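Local structure of Exo beta-1,2-glucooligosaccharide sophorohydrolase (non-reducing end) (Parabacteroides distasonis ATCC 8503, 5Z06) at residues G615-F620 / A669-M674; Q286-V291 / K629-Y634; W427-W432 / G476-I481; E465-Y470 / S488-Q493. The protein hydrolyses linear beta-1,2-glucan and beta-1,2-glucooligosaccharides of four or more units, releasing sophorose from the non-reducing end as an exo-acting glycosidase. All blocks are in the same frame, centred on the assembly; numbering follows the deposited sequence.

Contact 1 of 4, residues G615-F620 / A669-M674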
loop_
_atom_site.group_PDB
_atom_site.type_symbol
_atom_site.label_atom_id
_atom_site.label_comp_id
_atom_site.label_asym_id
_atom_site.label_seq_id
_atom_site.Cartn_x
_atom_site.Cartn_y
_atom_site.Cartn_z
ATOM N N GLY A 615 -7.495 6.222 6.188
ATOM C CA GLY A 615 -8.849 6.672 6.549
ATOM C C GLY A 615 -8.887 7.811 7.543
ATOM O O GLY A 615 -9.356 8.920 7.229
ATOM N N ALA A 616 -8.350 7.564 8.739
ATOM C CA ALA A 616 -8.326 8.590 9.794
ATOM C C ALA A 616 -7.383 9.728 9.441
ATOM O O ALA A 616 -7.689 10.920 9.640
ATOM C CB ALA A 616 -7.905 7.989 11.118
ATOM N N LEU A 617 -6.233 9.364 8.910
ATOM C CA LEU A 617 -5.137 10.315 8.841
ATOM C C LEU A 617 -5.375 11.364 7.780
ATOM O O LEU A 617 -5.140 12.544 8.012
ATOM C CB LEU A 617 -3.826 9.591 8.618
ATOM C CG LEU A 617 -3.487 8.645 9.774
ATOM C CD1 LEU A 617 -2.323 7.773 9.359
ATOM C CD2 LEU A 617 -3.180 9.412 11.047
ATOM N N ALA A 618 -5.886 10.954 6.630
ATOM C CA ALA A 618 -6.202 11.910 5.577
ATOM C C ALA A 618 -7.517 12.644 5.853
ATOM O O ALA A 618 -7.920 13.510 5.085
ATOM C CB ALA A 618 -6.235 11.220 4.223
ATOM N N SER A 619 -8.202 12.266 6.933
ATOM C CA SER A 619 -9.369 12.982 7.395
ATOM C C SER A 619 -9.031 14.147 8.302
ATOM O O SER A 619 -9.934 14.839 8.741
ATOM C CB SER A 619 -10.346 12.028 8.084
ATOM O OG SER A 619 -10.837 11.100 7.140
ATOM N N PHE A 620 -7.747 14.370 8.580
ATOM C CA PHE A 620 -7.317 15.462 9.445
ATOM C C PHE A 620 -8.097 16.782 9.373
ATOM O O PHE A 620 -8.561 17.268 10.410
ATOM C CB PHE A 620 -5.817 15.752 9.286
ATOM C CG PHE A 620 -5.046 15.409 10.492
ATOM C CD1 PHE A 620 -5.047 16.271 11.567
ATOM C CD2 PHE A 620 -4.420 14.172 10.610
ATOM C CE1 PHE A 620 -4.392 15.943 12.736
ATOM C CE2 PHE A 620 -3.756 13.834 11.768
ATOM C CZ PHE A 620 -3.746 14.718 12.828
ATOM N N ALA A 669 -0.107 9.573 0.095
ATOM C CA ALA A 669 -0.070 11.015 -0.194
ATOM C C ALA A 669 -1.239 11.763 0.448
ATOM O O ALA A 669 -1.049 12.877 0.980
ATOM C CB ALA A 669 -0.029 11.283 -1.687
ATOM N N PRO A 670 -2.457 11.167 0.424
ATOM C CA PRO A 670 -3.540 11.890 1.072
ATOM C C PRO A 670 -3.246 12.242 2.498
ATOM O O PRO A 670 -3.725 13.262 2.980
ATOM C CB PRO A 670 -4.708 10.913 0.982
ATOM C CG PRO A 670 -4.497 10.348 -0.376
ATOM C CD PRO A 670 -2.998 10.087 -0.411
ATOM N N VAL A 671 -2.441 11.427 3.160
ATOM C CA VAL A 671 -2.118 11.697 4.550
ATOM C C VAL A 671 -1.267 12.973 4.625
ATOM O O VAL A 671 -1.598 13.916 5.352
ATOM C CB VAL A 671 -1.399 10.509 5.192
ATOM C CG1 VAL A 671 -0.979 10.847 6.634
ATOM C CG2 VAL A 671 -2.306 9.276 5.134
ATOM N N THR A 672 -0.203 13.010 3.842
ATOM C CA THR A 672 0.645 14.208 3.802
ATOM C C THR A 672 -0.185 15.428 3.440
ATOM O O THR A 672 -0.119 16.450 4.099
ATOM C CB THR A 672 1.765 14.035 2.788
ATOM O OG1 THR A 672 2.531 12.877 3.141
ATOM C CG2 THR A 672 2.701 15.281 2.734
ATOM N N VAL A 673 -1.001 15.284 2.404
ATOM C CA VAL A 673 -1.673 16.407 1.798
ATOM C C VAL A 673 -2.749 16.944 2.708
ATOM O O VAL A 673 -2.841 18.147 2.906
ATOM C CB VAL A 673 -2.299 16.008 0.457
ATOM C CG1 VAL A 673 -3.252 17.097 -0.039
ATOM C CG2 VAL A 673 -1.206 15.762 -0.562
ATOM N N MET A 674 -3.573 16.048 3.253
ATOM C CA MET A 674 -4.672 16.491 4.116
ATOM C C MET A 674 -4.161 16.928 5.467
ATOM O O MET A 674 -4.713 17.838 6.068
ATOM C CB MET A 674 -5.737 15.410 4.239
ATOM C CG MET A 674 -6.389 15.148 2.898
ATOM S SD MET A 674 -7.307 16.597 2.357
ATOM C CE MET A 674 -8.978 16.008 2.546
#
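A618 and M674 meet closely where the end of helix 614-617 runs against helix 665-680, deep in the helical catalytic domain, whose fold is the (alpha/alpha)6 barrel of the six-hairpin glycosidases. The chain leaves the short helix through a type I turn from L617 to F620, and this turn presents the A618 carbonyl to the methionine. A618 O lies 3.0 Å from M674 CB and 3.1 Å from M674 CG, so the oxygen presses into the base of the side chain. With CG anti to its own carbonyl carbon (chi1 -64°) and the chain bent again at chi2 and chi3, M674 curls around that oxygen and brings CE to 3.7 Å from A618 O. On the same tight side, A618 CB sits 3.6 Å from P670 CB and 3.5 Å from P670 O, a carbonyl that already accepts the backbone N-H of M674. L617 adds its CB, which rests against both methyls of V671, the nearer being CG1 at 3.7 Å. Packing is looser, though still buried, toward F620: its CB approaches M674 O at 4.0 Å, and the ring then turns away toward Y678 and helix 284-297. S619 points away from helix 665-680, its OG bonded to G615 O and H538. No hydrogen bond crosses the contact. Its cohesion comes from van der Waals packing of alanine, proline, valine, leucine and a curled methionine, with the A618 carbonyl pressed on the methionine methylenes, consistent with turn and helix being held here by fit rather than by directed polar bonds.

Contact 2 of 4, residues Q286-V291 / K629-Y634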
loop_
_atom_site.group_PDB
_atom_site.type_symbol
_atom_site.label_atom_id
_atom_site.label_comp_id
_atom_site.label_asym_id
_atom_site.label_seq_id
_atom_site.Cartn_x
_atom_site.Cartn_y
_atom_site.Cartn_z
ATOM N N GLN A 286 5.467 17.644 15.895
ATOM C CA GLN A 286 6.538 16.768 15.433
ATOM C C GLN A 286 5.993 15.494 14.835
ATOM O O GLN A 286 6.505 15.006 13.806
ATOM C CB GLN A 286 7.527 16.477 16.573
ATOM C CG GLN A 286 8.385 17.693 16.928
ATOM C CD GLN A 286 9.225 17.488 18.183
ATOM O OE1 GLN A 286 8.691 17.212 19.251
ATOM N NE2 GLN A 286 10.546 17.640 18.056
ATOM N N LEU A 287 4.959 14.938 15.463
ATOM C CA LEU A 287 4.313 13.755 14.896
ATOM C C LEU A 287 3.716 14.014 13.514
ATOM O O LEU A 287 3.894 13.221 12.616
ATOM C CB LEU A 287 3.256 13.208 15.823
ATOM C CG LEU A 287 3.775 12.535 17.090
ATOM C CD1 LEU A 287 2.562 12.254 17.976
ATOM C CD2 LEU A 287 4.569 11.273 16.802
ATOM N N LEU A 288 3.031 15.140 13.355
ATOM C CA LEU A 288 2.526 15.535 12.054
ATOM C C LEU A 288 3.631 15.634 11.033
ATOM O O LEU A 288 3.480 15.111 9.946
ATOM C CB LEU A 288 1.771 16.863 12.137
ATOM C CG LEU A 288 0.468 16.793 12.928
ATOM C CD1 LEU A 288 -0.079 18.193 13.157
ATOM C CD2 LEU A 288 -0.544 15.871 12.250
ATOM N N ASP A 289 4.742 16.294 11.391
ATOM C CA ASP A 289 5.903 16.413 10.515
ATOM C C ASP A 289 6.414 15.075 10.069
ATOM O O ASP A 289 6.739 14.900 8.912
ATOM C CB ASP A 289 7.097 17.122 11.207
ATOM C CG ASP A 289 6.838 18.575 11.499
ATOM O OD1 ASP A 289 5.926 19.169 10.923
ATOM O OD2 ASP A 289 7.559 19.135 12.338
ATOM N N MET A 290 6.567 14.172 11.025
ATOM C CA MET A 290 7.107 12.847 10.771
ATOM C C MET A 290 6.165 12.062 9.861
ATOM O O MET A 290 6.606 11.445 8.905
ATOM C CB MET A 290 7.282 12.094 12.090
ATOM C CG MET A 290 7.672 10.638 11.957
ATOM S SD MET A 290 7.445 9.860 13.559
ATOM C CE MET A 290 5.705 9.408 13.529
ATOM N N VAL A 291 4.878 12.093 10.164
ATOM C CA VAL A 291 3.914 11.345 9.368
ATOM C C VAL A 291 3.879 11.887 7.940
ATOM O O VAL A 291 3.905 11.125 6.992
ATOM C CB VAL A 291 2.527 11.339 10.007
ATOM C CG1 VAL A 291 1.495 10.688 9.081
ATOM C CG2 VAL A 291 2.580 10.573 11.320
ATOM N N LYS A 629 -5.763 11.536 17.314
ATOM C CA LYS A 629 -5.829 10.370 18.203
ATOM C C LYS A 629 -5.405 9.110 17.485
ATOM O O LYS A 629 -4.602 8.344 18.009
ATOM C CB LYS A 629 -7.221 10.189 18.787
ATOM C CG LYS A 629 -7.589 11.213 19.844
ATOM C CD LYS A 629 -8.962 10.871 20.409
ATOM C CE LYS A 629 -9.630 12.058 21.080
ATOM N NZ LYS A 629 -9.085 12.288 22.407
ATOM N N ALA A 630 -5.916 8.933 16.266
ATOM C CA ALA A 630 -5.559 7.804 15.422
ATOM C C ALA A 630 -4.073 7.772 15.170
ATOM O O ALA A 630 -3.418 6.757 15.363
ATOM C CB ALA A 630 -6.297 7.879 14.103
ATOM N N LEU A 631 -3.545 8.906 14.741
ATOM C CA LEU A 631 -2.124 9.030 14.471
ATOM C C LEU A 631 -1.292 8.578 15.673
ATOM O O LEU A 631 -0.389 7.762 15.532
ATOM C CB LEU A 631 -1.810 10.469 14.129
ATOM C CG LEU A 631 -0.466 10.737 13.504
ATOM C CD1 LEU A 631 -0.509 12.112 12.831
ATOM C CD2 LEU A 631 0.687 10.666 14.503
ATOM N N ARG A 632 -1.604 9.121 16.844
ATOM C CA ARG A 632 -0.874 8.797 18.060
ATOM C C ARG A 632 -0.928 7.326 18.407
ATOM O O ARG A 632 0.077 6.744 18.792
ATOM C CB ARG A 632 -1.445 9.560 19.217
ATOM C CG ARG A 632 -1.103 11.031 19.238
ATOM C CD ARG A 632 -1.593 11.587 20.555
ATOM N NE ARG A 632 -1.950 12.987 20.450
ATOM C CZ ARG A 632 -3.174 13.485 20.561
ATOM N NH1 ARG A 632 -4.239 12.703 20.796
ATOM N NH2 ARG A 632 -3.339 14.801 20.440
ATOM N N ASN A 633 -2.119 6.738 18.268
ATOM C CA ASN A 633 -2.346 5.343 18.499
ATOM C C ASN A 633 -1.582 4.484 17.499
ATOM O O ASN A 633 -0.830 3.580 17.877
ATOM C CB ASN A 633 -3.839 5.056 18.355
ATOM C CG ASN A 633 -4.191 3.622 18.670
ATOM O OD1 ASN A 633 -3.611 3.030 19.582
ATOM N ND2 ASN A 633 -5.172 3.068 17.941
ATOM N N TYR A 634 -1.789 4.765 16.217
ATOM C CA TYR A 634 -1.134 3.990 15.161
ATOM C C TYR A 634 0.384 3.956 15.322
ATOM O O TYR A 634 1.018 2.902 15.171
ATOM C CB TYR A 634 -1.489 4.560 13.784
ATOM C CG TYR A 634 -2.928 4.449 13.390
ATOM C CD1 TYR A 634 -3.779 3.536 13.990
ATOM C CD2 TYR A 634 -3.431 5.234 12.358
ATOM C CE1 TYR A 634 -5.102 3.440 13.617
ATOM C CE2 TYR A 634 -4.735 5.120 11.954
ATOM C CZ TYR A 634 -5.575 4.233 12.602
ATOM O OH TYR A 634 -6.879 4.118 12.229
#
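L631 drives into helix 284-297 between L287, L288 and V291, a helix-helix packing contact within the (alpha/alpha)6 catalytic domain. The short segments cross at 73°, with their axes 10.9 Å apart at closest approach. L631 carries its CG anti to the backbone N (chi1 -166°), which swings the isobutyl group straight across the gap. It meets V291 tip to tip: L631 CD2 lies 3.7 Å from V291 CG2, and L631 CD1 is almost as close to the same methyl. L288 instead crosses L631 at about a right angle, its CD2 touching L631 CD1 at 3.8 Å. On the other branch, L631 CD2 rests on L287 CB, also at 3.8 Å; both methyls thus share V291 CG2, while CD1 alone reaches L288 and CD2 alone L287. Cut back to an alanine, this position would probably leave a gap facing L287, L288 and V291, which would lose the partner they share. Helix 665-680 packs on L288 and V291 as well, which makes this cluster a junction of three helices. R632 works at the margin, where its guanidinium forms a salt bridge with D284 at the start of helix 284-297, while the aliphatic stem crosses L287 nearly perpendicularly, R632 CG standing 4.1 Å from L287 CD1.

Contact 3 of 4, residues W427-W432 / G476-I481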
loop_
_atom_site.group_PDB
_atom_site.type_symbol
_atom_site.label_atom_id
_atom_site.label_comp_id
_atom_site.label_asym_id
_atom_site.label_seq_id
_atom_site.Cartn_x
_atom_site.Cartn_y
_atom_site.Cartn_z
ATOM N N TRP A 427 -3.054 20.278 -19.318
ATOM C CA TRP A 427 -4.373 20.586 -18.772
ATOM C C TRP A 427 -5.408 21.005 -19.839
ATOM O O TRP A 427 -6.502 20.450 -19.889
ATOM C CB TRP A 427 -4.234 21.669 -17.719
ATOM C CG TRP A 427 -5.460 22.411 -17.336
ATOM C CD1 TRP A 427 -5.641 23.751 -17.436
ATOM C CD2 TRP A 427 -6.654 21.883 -16.748
ATOM N NE1 TRP A 427 -6.859 24.099 -16.929
ATOM C CE2 TRP A 427 -7.513 22.972 -16.510
ATOM C CE3 TRP A 427 -7.076 20.610 -16.394
ATOM C CZ2 TRP A 427 -8.780 22.823 -15.948
ATOM C CZ3 TRP A 427 -8.332 20.458 -15.829
ATOM C CH2 TRP A 427 -9.173 21.554 -15.621
ATOM N N LYS A 428 -5.053 21.973 -20.671
ATOM C CA LYS A 428 -5.960 22.443 -21.724
ATOM C C LYS A 428 -6.363 21.334 -22.662
ATOM O O LYS A 428 -7.480 21.342 -23.181
ATOM C CB LYS A 428 -5.330 23.561 -22.554
ATOM C CG LYS A 428 -5.389 24.923 -21.888
ATOM C CD LYS A 428 -4.296 25.861 -22.397
ATOM C CE LYS A 428 -4.494 27.279 -21.875
ATOM N NZ LYS A 428 -3.213 28.028 -21.990
ATOM N N ASN A 429 -5.448 20.395 -22.890
ATOM C CA ASN A 429 -5.693 19.337 -23.859
ATOM C C ASN A 429 -6.383 18.106 -23.335
ATOM O O ASN A 429 -6.636 17.206 -24.121
ATOM C CB ASN A 429 -4.400 18.993 -24.616
ATOM C CG ASN A 429 -3.964 20.129 -25.502
ATOM O OD1 ASN A 429 -4.798 20.769 -26.136
ATOM N ND2 ASN A 429 -2.684 20.415 -25.520
ATOM N N VAL A 430 -6.736 18.062 -22.055
ATOM C CA VAL A 430 -7.565 16.960 -21.572
ATOM C C VAL A 430 -8.962 17.178 -22.147
ATOM O O VAL A 430 -9.686 18.106 -21.745
ATOM C CB VAL A 430 -7.672 16.867 -20.038
ATOM C CG1 VAL A 430 -8.548 15.679 -19.663
ATOM C CG2 VAL A 430 -6.312 16.722 -19.398
ATOM N N GLU A 431 -9.347 16.326 -23.084
ATOM C CA GLU A 431 -10.668 16.460 -23.709
ATOM C C GLU A 431 -11.754 15.850 -22.822
ATOM O O GLU A 431 -12.285 14.772 -23.111
ATOM C CB GLU A 431 -10.679 15.824 -25.092
ATOM C CG GLU A 431 -9.626 16.369 -26.030
ATOM C CD GLU A 431 -9.376 15.452 -27.210
ATOM O OE1 GLU A 431 -10.367 14.886 -27.737
ATOM O OE2 GLU A 431 -8.195 15.302 -27.600
ATOM N N TRP A 432 -12.088 16.559 -21.746
ATOM C CA TRP A 432 -13.120 16.104 -20.800
ATOM C C TRP A 432 -14.431 15.769 -21.520
ATOM O O TRP A 432 -15.046 14.742 -21.251
ATOM C CB TRP A 432 -13.387 17.148 -19.703
ATOM C CG TRP A 432 -12.159 17.544 -18.938
ATOM C CD1 TRP A 432 -11.426 18.659 -19.121
ATOM C CD2 TRP A 432 -11.532 16.818 -17.879
ATOM N NE1 TRP A 432 -10.380 18.694 -18.240
ATOM C CE2 TRP A 432 -10.416 17.563 -17.472
ATOM C CE3 TRP A 432 -11.800 15.610 -17.243
ATOM C CZ2 TRP A 432 -9.558 17.127 -16.478
ATOM C CZ3 TRP A 432 -10.958 15.196 -16.243
ATOM C CH2 TRP A 432 -9.841 15.951 -15.882
ATOM N N GLY A 476 -12.252 22.699 -17.251
ATOM C CA GLY A 476 -11.454 22.588 -18.468
ATOM C C GLY A 476 -11.755 23.773 -19.364
ATOM O O GLY A 476 -12.912 23.993 -19.697
ATOM N N PRO A 477 -10.728 24.563 -19.725
ATOM C CA PRO A 477 -10.989 25.803 -20.440
ATOM C C PRO A 477 -11.309 25.602 -21.917
ATOM O O PRO A 477 -12.019 26.410 -22.501
ATOM C CB PRO A 477 -9.676 26.570 -20.270
ATOM C CG PRO A 477 -8.651 25.487 -20.245
ATOM C CD PRO A 477 -9.291 24.400 -19.427
ATOM N N LYS A 478 -10.778 24.554 -22.523
ATOM C CA LYS A 478 -11.002 24.302 -23.937
ATOM C C LYS A 478 -12.076 23.224 -24.174
ATOM O O LYS A 478 -12.940 23.375 -25.023
ATOM C CB LYS A 478 -9.692 23.892 -24.596
ATOM C CG LYS A 478 -9.813 23.703 -26.089
ATOM C CD LYS A 478 -8.449 23.588 -26.731
ATOM C CE LYS A 478 -8.623 23.502 -28.233
ATOM N NZ LYS A 478 -7.286 23.307 -28.824
ATOM N N TYR A 479 -11.994 22.124 -23.444
ATOM C CA TYR A 479 -12.848 20.969 -23.692
ATOM C C TYR A 479 -13.741 20.725 -22.506
ATOM O O TYR A 479 -14.032 19.585 -22.184
ATOM C CB TYR A 479 -11.999 19.750 -23.961
ATOM C CG TYR A 479 -11.137 19.864 -25.191
ATOM C CD1 TYR A 479 -11.709 19.795 -26.461
ATOM C CD2 TYR A 479 -9.752 20.014 -25.086
ATOM C CE1 TYR A 479 -10.927 19.882 -27.595
ATOM C CE2 TYR A 479 -8.951 20.100 -26.208
ATOM C CZ TYR A 479 -9.544 20.038 -27.463
ATOM O OH TYR A 479 -8.775 20.121 -28.592
ATOM N N GLY A 480 -14.179 21.816 -21.878
ATOM C CA GLY A 480 -15.008 21.753 -20.725
ATOM C C GLY A 480 -16.349 21.176 -21.075
ATOM O O GLY A 480 -16.755 21.142 -22.237
ATOM N N ILE A 481 -17.010 20.686 -20.046
ATOM C CA ILE A 481 -18.375 20.245 -20.144
ATOM C C ILE A 481 -19.198 21.285 -19.399
ATOM O O ILE A 481 -18.682 22.102 -18.619
ATOM C CB ILE A 481 -18.580 18.827 -19.572
ATOM C CG1 ILE A 481 -18.374 18.789 -18.053
ATOM C CG2 ILE A 481 -17.666 17.841 -20.283
ATOM C CD1 ILE A 481 -18.583 17.399 -17.474
HETATM O O HOH W 1 -9.498 21.984 -21.841
HETATM O O HOH W 2 -6.127 18.909 -28.191
#
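The inverse gamma turn centred on E431, just past the end of helix 414-428, lies over the ring of Y479 in the loop between helices 467-475 and 485-490, at a margin of the helical domain far from the centre of the chain. E431 and Y479 run side by side and point the same way. The contact between them is CH-pi: E431 CG stands 3.7 Å from the centroid of the Y479 ring, only 7° off its normal. While E431 CG lies over the ring centre, K478 CG, from the neighbouring residue, lies over the rim of the opposite face. K428 O comes in at the ring edge, 3.2 Å from Y479 CD2. Beyond the ring, E431 OE1 is hydrogen-bonded to H365 ND1. In place of the tyrosine, an alanine would probably leave the E431 methylene without its aromatic cover and remove one mate of the water held by the hydroxyl. A second cluster forms around the two tryptophans. P477 CD packs on W427 at 3.5 Å from NE1, a nitrogen that donates to D692, while G476 fits between W427 and W432; a beta carbon on G476 would come within 2.6 Å of W432 CD1. Y479 O approaches W432 near the plane of its ring. No direct hydrogen bond spans the two segments, and water takes up polar groups between them. One water accepts from K478 N at 3.0 Å, its approach to K428 O being doubtfully short; the other lies 3.1 Å from N429 OD1, to which it donates, and 2.9 Å from Y479 OH.

Contact 4 of 4, residues E465-Y470 / S488-Q493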
loop_
_atom_site.group_PDB
_atom_site.type_symbol
_atom_site.label_atom_id
_atom_site.label_comp_id
_atom_site.label_asym_id
_atom_site.label_seq_id
_atom_site.Cartn_x
_atom_site.Cartn_y
_atom_site.Cartn_z
ATOM N N GLU A 465 -16.028 8.942 -5.193
ATOM C CA GLU A 465 -14.753 9.680 -5.152
ATOM C C GLU A 465 -14.542 10.646 -6.292
ATOM O O GLU A 465 -13.518 11.349 -6.306
ATOM C CB GLU A 465 -13.571 8.700 -5.167
ATOM C CG GLU A 465 -13.350 7.914 -6.459
ATOM C CD GLU A 465 -13.927 6.517 -6.414
ATOM O OE1 GLU A 465 -15.054 6.418 -5.994
ATOM O OE2 GLU A 465 -13.297 5.534 -6.818
ATOM N N THR A 466 -15.479 10.672 -7.248
ATOM C CA THR A 466 -15.247 11.260 -8.541
ATOM C C THR A 466 -15.753 12.685 -8.684
ATOM O O THR A 466 -15.860 13.163 -9.810
ATOM C CB THR A 466 -15.863 10.393 -9.664
ATOM O OG1 THR A 466 -17.276 10.579 -9.722
ATOM C CG2 THR A 466 -15.531 8.913 -9.449
ATOM N N MET A 467 -16.041 13.397 -7.587
ATOM C CA MET A 467 -16.522 14.788 -7.733
ATOM C C MET A 467 -15.546 15.668 -8.536
ATOM O O MET A 467 -15.979 16.494 -9.351
ATOM C CB MET A 467 -16.781 15.460 -6.392
ATOM C CG MET A 467 -17.167 16.935 -6.532
ATOM S SD MET A 467 -17.595 17.759 -4.997
ATOM C CE MET A 467 -19.103 16.933 -4.533
ATOM N N ILE A 468 -14.253 15.485 -8.289
ATOM C CA ILE A 468 -13.225 16.324 -8.891
ATOM C C ILE A 468 -13.114 16.057 -10.385
ATOM O O ILE A 468 -12.658 16.912 -11.127
ATOM C CB ILE A 468 -11.836 16.116 -8.221
ATOM C CG1 ILE A 468 -10.869 17.245 -8.565
ATOM C CG2 ILE A 468 -11.198 14.773 -8.596
ATOM C CD1 ILE A 468 -11.133 18.514 -7.816
ATOM N N THR A 469 -13.507 14.851 -10.806
ATOM C CA THR A 469 -13.609 14.508 -12.224
ATOM C C THR A 469 -14.625 15.413 -12.932
ATOM O O THR A 469 -14.366 15.948 -14.027
ATOM C CB THR A 469 -13.986 13.031 -12.407
ATOM O OG1 THR A 469 -13.249 12.218 -11.475
ATOM C CG2 THR A 469 -13.695 12.594 -13.820
ATOM N N TYR A 470 -15.764 15.613 -12.297
ATOM C CA TYR A 470 -16.748 16.562 -12.820
ATOM C C TYR A 470 -16.279 17.985 -12.660
ATOM O O TYR A 470 -16.435 18.787 -13.555
ATOM C CB TYR A 470 -18.110 16.378 -12.171
ATOM C CG TYR A 470 -18.865 15.237 -12.771
ATOM C CD1 TYR A 470 -18.726 13.950 -12.274
ATOM C CD2 TYR A 470 -19.705 15.444 -13.866
ATOM C CE1 TYR A 470 -19.434 12.912 -12.820
ATOM C CE2 TYR A 470 -20.403 14.401 -14.430
ATOM C CZ TYR A 470 -20.261 13.143 -13.909
ATOM O OH TYR A 470 -20.958 12.115 -14.486
ATOM N N SER A 488 -26.693 16.581 -13.640
ATOM C CA SER A 488 -27.265 15.580 -14.534
ATOM C C SER A 488 -26.469 14.276 -14.449
ATOM O O SER A 488 -27.018 13.197 -14.664
ATOM C CB SER A 488 -27.282 16.119 -15.960
ATOM O OG SER A 488 -25.986 16.061 -16.554
ATOM N N GLY A 489 -25.178 14.389 -14.117
ATOM C CA GLY A 489 -24.269 13.250 -14.059
ATOM C C GLY A 489 -23.882 12.877 -12.655
ATOM O O GLY A 489 -24.455 11.958 -12.067
ATOM N N TRP A 490 -22.902 13.603 -12.121
ATOM C CA TRP A 490 -22.459 13.423 -10.746
ATOM C C TRP A 490 -23.647 13.248 -9.774
ATOM O O TRP A 490 -23.744 12.222 -9.102
ATOM C CB TRP A 490 -21.583 14.596 -10.341
ATOM C CG TRP A 490 -21.426 14.739 -8.934
ATOM C CD1 TRP A 490 -22.042 15.629 -8.145
ATOM C CD2 TRP A 490 -20.614 13.924 -8.089
ATOM N NE1 TRP A 490 -21.636 15.465 -6.844
ATOM C CE2 TRP A 490 -20.763 14.415 -6.779
ATOM C CE3 TRP A 490 -19.724 12.864 -8.324
ATOM C CZ2 TRP A 490 -20.094 13.863 -5.680
ATOM C CZ3 TRP A 490 -19.039 12.320 -7.225
ATOM C CH2 TRP A 490 -19.241 12.819 -5.922
ATOM N N ALA A 491 -24.557 14.220 -9.736
ATOM C CA ALA A 491 -25.710 14.168 -8.822
ATOM C C ALA A 491 -27.014 13.785 -9.548
ATOM O O ALA A 491 -28.089 14.226 -9.174
ATOM C CB ALA A 491 -25.860 15.489 -8.087
ATOM N N SER A 492 -26.890 12.969 -10.580
ATOM C CA SER A 492 -28.012 12.526 -11.376
ATOM C C SER A 492 -29.155 12.045 -10.497
ATOM O O SER A 492 -28.944 11.249 -9.574
ATOM C CB SER A 492 -27.597 11.363 -12.270
ATOM O OG SER A 492 -28.705 10.876 -13.013
ATOM N N GLN A 493 -30.357 12.528 -10.808
ATOM C CA GLN A 493 -31.571 12.037 -10.182
ATOM C C GLN A 493 -32.223 10.881 -10.949
ATOM O O GLN A 493 -33.249 10.379 -10.516
ATOM C CB GLN A 493 -32.549 13.192 -9.991
ATOM C CG GLN A 493 -31.985 14.310 -9.130
ATOM C CD GLN A 493 -31.655 13.820 -7.735
ATOM O OE1 GLN A 493 -32.546 13.484 -6.958
ATOM N NE2 GLN A 493 -30.365 13.738 -7.422
#
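W490 holds its CG anti to the backbone N (chi1 162°), which throws the indole toward helix 467-475, and M467 crosses it obliquely in a Met-aromatic contact, its chain extended and then bent at chi3 (-67°). That last bend turns the methyl inward, so that M467 CE ends 3.4 Å from W490 CZ2. The sulfur itself is oblique to the ring, SD being 5.4 Å from the centroid of the six-membered ring. Closer in, M467 CB makes a CH-pi contact over the face at 3.8 Å from that centroid. T466, at the N-cap position of the helix, meets the same ring at its edge and in its plane, with OG1 3.5 Å from W490 CZ3; this hydroxyl is hydrogen-bonded to N464. On the other side of the pairing the roles reverse, because here Y470 offers the ring. W490 CB sits over the Y470 face, 3.6 Å from its centroid, and the two aromatic planes are inclined at 56°. G489 precedes W490 in a wider pi-type turn and passes close to the Y470 hydroxyl, where a beta carbon would clash with OH. That hydroxyl is bonded to L460 O and L444 N, which pins the far end of the ring. Next to T466, E465 OE1 is hydrogen-bonded to a glycerol, with a weak bond at OE2; the glycerol, probably from the crystallisation liquor, may mark a pocket beside this hydrophobic junction. W490 N lies over the Y470 face, toward its rim, 3.2 Å from CZ.

From the N terminus, the beta-rich region leads into helix 284-297, where contact 2 opens; it closes only at 629-634, joining the first helix after that region to a late one. Contacts 3 and 4 both fall within this long span and cross: 427-432, then 465-470, then 476-481 closing contact 3 and 488-493 closing contact 4. Contact 3 ties the end of helix 414-428 to the loop after helix 467-475, contact 4 ties helix 467-475 to helix 485-490, and they touch through W432 with T469 and I481 with Y470. Contact 1 opens at 615-620, before contact 2 closes, and ends at 669-674, so these two also cross; F620 on L288 and V671 on V291 merge them into one core.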